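Local coordinates for protein metalloregulator ScaR (Streptococcus gordonii, PDB 3HRS) that acts as a manganese-responsive transcriptional regulator of the DtxR/MntR family, a homodimer that probably binds DNA when activated by metal, at residues 74-79 against 125-130. Sequence-based numbering, arbitrary orientation.
Sequences KHRLIE and GGTIPA. With SO4 (sulfate ion), chain C.
Arg76 sets its CG anti to its own carbonyl carbon (chi1 -69°) and then runs extended to NE, which carries the guanidinium from helix 62-84 to the backbone of Gly126 and Thr127. Ile128 also has CG1 opposite its carbonyl carbon (chi1 -60°), which brings CG1 to 3.7 Å from Arg76 CB. Arg76 NH1 donates to Thr127 O at 2.7 Å. The oxygen accepts on a lone pair in the carbonyl plane, and it lies close to the guanidinium plane too. Gly126 CA sits over one guanidinium face, 3.6 Å above the plane. At the edge, Arg76 NH2 donates a hydrogen bond to sulfate O4 at 3.2 Å; His158 ND1 and the backbone N of Asp159 also bond to this ion, probably a crystallisation solute. Glu137 forms a salt bridge with Arg76 NH1 and accepts from Thr127 N, so one carboxylate ties both segments. The Leu77 and Ile128 side chains cross at a slant, with Leu77 CG 4.1 Å from Ile128 CG2. The contact fastens the loop after Cys122 and His124 to the helix bearing Glu79. These three residues of the metal-binding and dimerisation domain, with Asp159 of the FeoA region, form a zinc site seen in this DtxR/MntR regulator but empty here.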
loop_
_atom_site.group_PDB
_atom_site.type_symbol
_atom_site.label_atom_id
_atom_site.label_comp_id
_atom_site.label_asym_id
_atom_site.label_seq_id
_atom_site.Cartn_x
_atom_site.Cartn_y
_atom_site.Cartn_z
ATOM N N LYS A 74 5.253 -10.069 5.329
ATOM C CA LYS A 74 4.407 -9.081 4.669
ATOM C C LYS A 74 3.311 -8.635 5.620
ATOM O O LYS A 74 3.177 -7.440 5.937
ATOM C CB LYS A 74 3.812 -9.674 3.398
ATOM C CG LYS A 74 3.405 -8.653 2.366
ATOM C CD LYS A 74 2.328 -9.189 1.428
ATOM C CE LYS A 74 2.921 -9.836 0.169
ATOM N NZ LYS A 74 3.013 -11.303 0.230
ATOM N N HIS A 75 2.569 -9.620 6.118
ATOM C CA HIS A 75 1.443 -9.410 7.011
ATOM C C HIS A 75 1.781 -8.727 8.348
ATOM O O HIS A 75 1.078 -7.809 8.774
ATOM C CB HIS A 75 0.829 -10.746 7.308
ATOM C CG HIS A 75 -0.236 -10.690 8.344
ATOM N ND1 HIS A 75 -1.495 -10.203 8.080
ATOM C CD2 HIS A 75 -0.237 -11.073 9.644
ATOM C CE1 HIS A 75 -2.232 -10.302 9.169
ATOM N NE2 HIS A 75 -1.493 -10.822 10.133
ATOM N N ARG A 76 2.846 -9.184 9.011
ATOM C CA ARG A 76 3.251 -8.540 10.249
ATOM C C ARG A 76 3.943 -7.175 10.050
ATOM O O ARG A 76 3.775 -6.285 10.860
ATOM C CB ARG A 76 4.067 -9.479 11.149
ATOM C CG ARG A 76 3.203 -10.586 11.713
ATOM C CD ARG A 76 3.961 -11.845 12.161
ATOM N NE ARG A 76 2.992 -12.854 12.589
ATOM C CZ ARG A 76 3.295 -14.004 13.187
ATOM N NH1 ARG A 76 4.558 -14.322 13.454
ATOM N NH2 ARG A 76 2.321 -14.839 13.525
ATOM N N LEU A 77 4.725 -6.981 8.997
ATOM C CA LEU A 77 5.286 -5.647 8.832
ATOM C C LEU A 77 4.193 -4.613 8.452
ATOM O O LEU A 77 4.187 -3.507 8.959
ATOM C CB LEU A 77 6.458 -5.629 7.865
ATOM C CG LEU A 77 7.750 -6.336 8.276
ATOM C CD1 LEU A 77 8.658 -6.611 7.055
ATOM C CD2 LEU A 77 8.474 -5.501 9.241
ATOM N N ILE A 78 3.247 -4.994 7.603
ATOM C CA ILE A 78 2.114 -4.123 7.319
ATOM C C ILE A 78 1.350 -3.866 8.622
ATOM O O ILE A 78 0.910 -2.754 8.902
ATOM C CB ILE A 78 1.151 -4.726 6.266
ATOM C CG1 ILE A 78 1.843 -4.905 4.902
ATOM C CG2 ILE A 78 -0.016 -3.836 6.052
ATOM C CD1 ILE A 78 2.632 -3.703 4.487
ATOM N N GLU A 79 1.189 -4.897 9.433
ATOM C CA GLU A 79 0.488 -4.703 10.693
ATOM C C GLU A 79 1.210 -3.621 11.478
ATOM O O GLU A 79 0.608 -2.608 11.796
ATOM C CB GLU A 79 0.415 -5.991 11.496
ATOM C CG GLU A 79 -0.177 -5.815 12.873
ATOM C CD GLU A 79 -1.654 -6.103 12.899
ATOM O OE1 GLU A 79 -2.287 -5.839 13.954
ATOM O OE2 GLU A 79 -2.172 -6.605 11.869
ATOM N N GLY A 125 2.680 -9.694 19.280
ATOM C CA GLY A 125 3.675 -10.608 19.809
ATOM C C GLY A 125 4.143 -11.643 18.800
ATOM O O GLY A 125 5.105 -12.406 19.037
ATOM N N GLY A 126 3.444 -11.685 17.671
ATOM C CA GLY A 126 3.891 -12.491 16.557
ATOM C C GLY A 126 5.283 -12.050 16.159
ATOM O O GLY A 126 5.569 -10.834 16.014
ATOM N N THR A 127 6.148 -13.035 15.961
ATOM C CA THR A 127 7.527 -12.771 15.571
ATOM C C THR A 127 7.663 -12.479 14.067
ATOM O O THR A 127 6.853 -12.944 13.269
ATOM C CB THR A 127 8.423 -13.937 15.954
ATOM O OG1 THR A 127 9.604 -13.899 15.149
ATOM C CG2 THR A 127 7.698 -15.211 15.674
ATOM N N ILE A 128 8.673 -11.685 13.701
ATOM C CA ILE A 128 8.863 -11.242 12.320
ATOM C C ILE A 128 10.201 -11.651 11.735
ATOM O O ILE A 128 11.209 -10.969 11.896
ATOM C CB ILE A 128 8.811 -9.719 12.190
ATOM C CG1 ILE A 128 7.477 -9.153 12.643
ATOM C CG2 ILE A 128 8.949 -9.317 10.745
ATOM C CD1 ILE A 128 7.455 -7.626 12.569
ATOM N N PRO A 129 10.209 -12.750 11.006
ATOM C CA PRO A 129 11.429 -13.331 10.444
ATOM C C PRO A 129 12.110 -12.427 9.408
ATOM O O PRO A 129 11.439 -11.709 8.684
ATOM C CB PRO A 129 10.901 -14.600 9.766
ATOM C CG PRO A 129 9.490 -14.274 9.450
ATOM C CD PRO A 129 9.027 -13.545 10.665
ATOM N N ALA A 130 13.432 -12.492 9.329
ATOM C CA ALA A 130 14.192 -11.759 8.325
ATOM C C ALA A 130 13.871 -12.242 6.918
ATOM O O ALA A 130 13.470 -13.399 6.746
ATOM C CB ALA A 130 15.680 -11.932 8.600
HETATM S S SO4 C . -1.248 -15.461 14.113
HETATM O O1 SO4 C . -0.685 -15.231 15.451
HETATM O O2 SO4 C . -0.751 -16.747 13.635
HETATM O O3 SO4 C . -2.717 -15.509 14.149
HETATM O O4 SO4 C . -0.807 -14.388 13.206
#